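Local coordinates for 6-phosphogluconate dehydrogenase, NAD-binding (Mycolicibacterium smegmatis MC2 155, PDB 6SMT), which reduces imines to amines with S-selectivity, probably drawing hydride from NADPH bound in its Rossmann-type domain, at residues 178-181 against 182-186; 22-25 against 26-29. All blocks are in the same frame, centred on the assembly; numbering follows the deposited sequence.

Contact 1: residues 178-181 against 182-186; sequences ALLD and LFWTS. With 2EH ((2S)-2-ethylhexan-1-ol), chain N.
In the long helix 171-199, L180 and W184 meet one turn apart, and with F183 they form the stretch of helix that lines the pocket holding (2S)-2-ethylhexan-1-ol. CB of L180 lies 4.1 Å from CD1 of W184. W184 holds CG anti to its own carbonyl carbon (chi1 -73°), which turns the indole back toward L180, CD1 standing 3.3 Å from the L180 carbonyl O. F183 takes the other course, CG anti to its backbone N at 176°, and its phenyl ring turns an edge toward the face of the indole: CE2 of F183 sits 3.5 Å above the indole plane, over its centre, while NE1 of W184 lies in the plane of the phenyl ring. C7A of the alcohol lies over one face of the phenyl ring, 3.7 Å from CE2 of F183. Its ethyl end, C9, approaches CD2 of L180 at 3.8 Å. Helix 171-199 belongs to the reductive aminase-like C-terminal domain and here meets the cofactor side: L180 touches S101, which binds NADPH, and M127 and T128 complete the alcohol pocket. Polar groups occupy another side of the helix, where the side chains of D181 and T185, one turn apart, run alongside each other. OG1 of T185 donates to the D181 carbonyl O at 2.7 Å, and N of T185 reaches that same oxygen at 3.0 Å from the opposite face of the carbonyl plane. One water donates to both OD1 of D181 and OG1 of T185, bridging the two side chains. The remaining carboxylate oxygen, OD2 of D181, is hydrogen-bonded to ND1 of H192 of the second subunit.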
loop_
_atom_site.group_PDB
_atom_site.type_symbol
_atom_site.label_atom_id
_atom_site.label_comp_id
_atom_site.label_asym_id
_atom_site.label_seq_id
_atom_site.Cartn_x
_atom_site.Cartn_y
_atom_site.Cartn_z
ATOM N N ALA B 178 12.031 -1.756 -7.097
ATOM C CA ALA B 178 10.836 -2.566 -6.744
ATOM C C ALA B 178 10.155 -2.038 -5.493
ATOM O O ALA B 178 8.891 -1.876 -5.407
ATOM C CB ALA B 178 11.224 -4.038 -6.578
ATOM N N LEU B 179 10.908 -1.775 -4.449
ATOM C CA LEU B 179 10.369 -1.436 -3.138
ATOM C C LEU B 179 9.785 -0.030 -3.168
ATOM O O LEU B 179 8.704 0.252 -2.561
ATOM C CB LEU B 179 11.457 -1.556 -2.093
ATOM C CG LEU B 179 11.985 -2.994 -1.911
ATOM C CD1 LEU B 179 13.267 -2.919 -1.089
ATOM C CD2 LEU B 179 10.962 -3.880 -1.229
ATOM N N LEU B 180 10.405 0.921 -3.856
ATOM C CA LEU B 180 9.810 2.262 -3.943
ATOM C C LEU B 180 8.575 2.261 -4.810
ATOM O O LEU B 180 7.693 3.117 -4.627
ATOM C CB LEU B 180 10.851 3.172 -4.580
ATOM C CG LEU B 180 12.034 3.501 -3.686
ATOM C CD1 LEU B 180 13.012 4.398 -4.463
ATOM C CD2 LEU B 180 11.675 4.158 -2.376
ATOM N N ASP B 181 8.508 1.438 -5.822
ATOM C CA ASP B 181 7.292 1.242 -6.627
ATOM C C ASP B 181 6.134 0.879 -5.685
ATOM O O ASP B 181 5.085 1.547 -5.693
ATOM C CB ASP B 181 7.579 0.189 -7.664
ATOM C CG ASP B 181 6.476 -0.298 -8.491
ATOM O OD1 ASP B 181 5.373 0.312 -8.435
ATOM O OD2 ASP B 181 6.716 -1.268 -9.220
ATOM N N LEU B 182 6.338 -0.149 -4.885
ATOM C CA LEU B 182 5.298 -0.530 -3.877
ATOM C C LEU B 182 4.969 0.663 -3.002
ATOM O O LEU B 182 3.782 0.964 -2.761
ATOM C CB LEU B 182 5.818 -1.716 -3.102
ATOM C CG LEU B 182 5.021 -2.076 -1.864
ATOM C CD1 LEU B 182 3.606 -2.441 -2.246
ATOM C CD2 LEU B 182 5.697 -3.122 -1.048
ATOM N N PHE B 183 5.988 1.282 -2.438
ATOM C CA PHE B 183 5.798 2.349 -1.467
ATOM C C PHE B 183 5.004 3.518 -2.055
ATOM O O PHE B 183 3.971 3.956 -1.512
ATOM C CB PHE B 183 7.127 2.837 -0.953
ATOM C CG PHE B 183 6.984 4.016 -0.022
ATOM C CD1 PHE B 183 6.469 3.877 1.246
ATOM C CD2 PHE B 183 7.282 5.301 -0.456
ATOM C CE1 PHE B 183 6.272 4.989 2.060
ATOM C CE2 PHE B 183 7.123 6.408 0.354
ATOM C CZ PHE B 183 6.616 6.248 1.620
ATOM N N TRP B 184 5.508 4.105 -3.169
ATOM C CA TRP B 184 4.862 5.328 -3.692
ATOM C C TRP B 184 3.489 5.009 -4.247
ATOM O O TRP B 184 2.617 5.914 -4.213
ATOM C CB TRP B 184 5.773 6.007 -4.719
ATOM C CG TRP B 184 6.956 6.681 -4.093
ATOM C CD1 TRP B 184 8.285 6.343 -4.255
ATOM C CD2 TRP B 184 6.937 7.747 -3.120
ATOM N NE1 TRP B 184 9.057 7.138 -3.456
ATOM C CE2 TRP B 184 8.280 8.046 -2.797
ATOM C CE3 TRP B 184 5.900 8.531 -2.570
ATOM C CZ2 TRP B 184 8.619 9.028 -1.878
ATOM C CZ3 TRP B 184 6.267 9.491 -1.643
ATOM C CH2 TRP B 184 7.600 9.765 -1.331
ATOM N N THR B 185 3.293 3.830 -4.855
ATOM C CA THR B 185 1.965 3.472 -5.344
ATOM C C THR B 185 1.002 3.485 -4.166
ATOM O O THR B 185 -0.111 3.996 -4.253
ATOM C CB THR B 185 1.992 2.177 -6.105
ATOM O OG1 THR B 185 2.934 2.270 -7.207
ATOM C CG2 THR B 185 0.636 1.852 -6.669
ATOM N N SER B 186 1.449 2.891 -3.049
ATOM C CA SER B 186 0.625 2.831 -1.821
ATOM C C SER B 186 0.329 4.241 -1.320
ATOM O O SER B 186 -0.831 4.543 -0.943
ATOM C CB SER B 186 1.334 1.971 -0.785
ATOM O OG SER B 186 1.504 0.622 -1.241
HETATM C C7 2EH N . 11.088 6.842 0.311
HETATM C C8 2EH N . 11.283 5.257 2.248
HETATM C C9 2EH N . 11.127 4.016 1.387
HETATM C C12 2EH N . 9.531 8.641 2.366
HETATM C C7A 2EH N . 10.561 6.465 1.695
HETATM O O7C 2EH N . 12.157 7.782 0.202
HETATM C CBA 2EH N . 10.491 7.576 2.711
HETATM C CCA 2EH N . 8.964 9.362 3.523
HETATM C CCB 2EH N . 7.663 10.041 3.111
HETATM O O HOH W 1 3.000 0.652 -9.559
#

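Contact 2: residues 22-25 against 26-29; sequences GQAL and SRAL
R27 folds its guanidinium back over the preceding turn of helix 20-31, against Q23 and A24. The chain leaves with CG beside the backbone N, runs extended through chi2, then bends at chi3 (-55°), and that bend lays the flat group along the helix instead of sending it outward. CA of A24 sits 3.5 Å above the guanidinium plane, not centred but nearer the NH2 edge. NH2 of R27 approaches CB of A24 at 3.7 Å, while NH1 comes 3.5 Å from CB of Q23. A water in the guanidinium plane, at its edge, accepts from NH1 at 3.0 Å and donates to OE1 of Q23. Q23 reaches this water with a chain bent at chi2 (-94°); the other end of its amide, NE2, is hydrogen-bonded to the carbonyls of L18 and K45, so the amide is held at both ends. This helix follows strand 12-16 in the first beta-alpha-beta unit of the Rossmann-type domain, and G22, the last glycine of what is probably its GxGxxG motif, touches the NADPH. S26 OG and L29 CG each stand beside their own backbone N (chi1 -63° for S26). In S26 this makes a hydrogen bond, OG donating to the G22 carbonyl O at 2.9 Å, with N of S26 reaching that oxygen from the opposite face of its plane; in L29 it makes a carbon contact, CG 3.3 Å from the L25 carbonyl O. The S26 hydroxyl is thus satisfied within the helix, consistent with its burial against V15, V38 and L49, whereas the guanidinium of the partly exposed R27 lies on the A24 backbone and shares a water with Q23.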
loop_
_atom_site.group_PDB
_atom_site.type_symbol
_atom_site.label_atom_id
_atom_site.label_comp_id
_atom_site.label_asym_id
_atom_site.label_seq_id
_atom_site.Cartn_x
_atom_site.Cartn_y
_atom_site.Cartn_z
ATOM N N GLY B 22 20.366 13.633 4.648
ATOM C CA GLY B 22 21.782 13.800 4.936
ATOM C C GLY B 22 21.980 14.348 6.318
ATOM O O GLY B 22 22.957 13.991 7.016
ATOM N N GLN B 23 21.098 15.228 6.759
ATOM C CA GLN B 23 21.164 15.710 8.178
ATOM C C GLN B 23 20.948 14.530 9.111
ATOM O O GLN B 23 21.653 14.432 10.134
ATOM C CB GLN B 23 20.094 16.752 8.451
ATOM C CG GLN B 23 20.202 17.964 7.564
ATOM C CD GLN B 23 20.969 19.130 8.071
ATOM O OE1 GLN B 23 21.235 19.224 9.295
ATOM N NE2 GLN B 23 21.376 20.003 7.147
ATOM N N ALA B 24 19.973 13.662 8.873
ATOM C CA ALA B 24 19.702 12.499 9.734
ATOM C C ALA B 24 20.907 11.560 9.787
ATOM O O ALA B 24 21.287 11.084 10.843
ATOM C CB ALA B 24 18.444 11.806 9.238
ATOM N N LEU B 25 21.507 11.280 8.633
ATOM C CA LEU B 25 22.714 10.421 8.588
ATOM C C LEU B 25 23.795 11.057 9.476
ATOM O O LEU B 25 24.414 10.359 10.248
ATOM C CB LEU B 25 23.178 10.226 7.162
ATOM C CG LEU B 25 22.279 9.430 6.217
ATOM C CD1 LEU B 25 22.794 9.550 4.805
ATOM C CD2 LEU B 25 22.192 7.979 6.607
ATOM N N SER B 26 24.044 12.336 9.236
ATOM C CA SER B 26 25.120 13.056 9.960
ATOM C C SER B 26 24.859 13.066 11.456
ATOM O O SER B 26 25.799 12.781 12.230
ATOM C CB SER B 26 25.219 14.455 9.444
ATOM O OG SER B 26 25.576 14.538 8.083
ATOM N N ARG B 27 23.622 13.283 11.879
ATOM C CA ARG B 27 23.307 13.241 13.328
ATOM C C ARG B 27 23.549 11.864 13.872
ATOM O O ARG B 27 24.076 11.700 14.980
ATOM C CB ARG B 27 21.866 13.635 13.627
ATOM C CG ARG B 27 21.588 15.110 13.410
ATOM C CD ARG B 27 20.188 15.454 13.958
ATOM N NE ARG B 27 19.055 14.673 13.437
ATOM C CZ ARG B 27 18.382 14.978 12.312
ATOM N NH1 ARG B 27 18.772 15.985 11.565
ATOM N NH2 ARG B 27 17.444 14.169 11.899
ATOM N N ALA B 28 23.164 10.812 13.170
ATOM C CA ALA B 28 23.344 9.459 13.715
ATOM C C ALA B 28 24.841 9.162 13.835
ATOM O O ALA B 28 25.241 8.458 14.830
ATOM C CB ALA B 28 22.651 8.438 12.828
ATOM N N LEU B 29 25.668 9.527 12.858
ATOM C CA LEU B 29 27.100 9.239 12.881
ATOM C C LEU B 29 27.724 10.071 14.017
ATOM O O LEU B 29 28.590 9.503 14.744
ATOM C CB LEU B 29 27.724 9.585 11.543
ATOM C CG LEU B 29 27.245 8.701 10.389
ATOM C CD1 LEU B 29 27.576 9.384 9.082
ATOM C CD2 LEU B 29 27.806 7.281 10.517
HETATM O O HOH W 2 20.632 18.284 11.935
#

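Overall arrangement
Both contacts are a little over two turns of a longer helix, but they belong to different parts of the fold: residues 22-29 to the nucleotide-binding domain, residues 178-186 to the long helix of the C-terminal domain. Their centres are 24 Å apart and the segments do not touch; the bound NADPH touches contact 2 and comes within about 6 Å of the L180 side chain in contact 1. Contact 1 is wholly buried, apolar toward the organic ligand and polar where its carboxylate is hydrogen-bonded to the second subunit. Contact 2 is apolar toward the sheet, partly exposed and hydrated on its other side, and no other chain touches it.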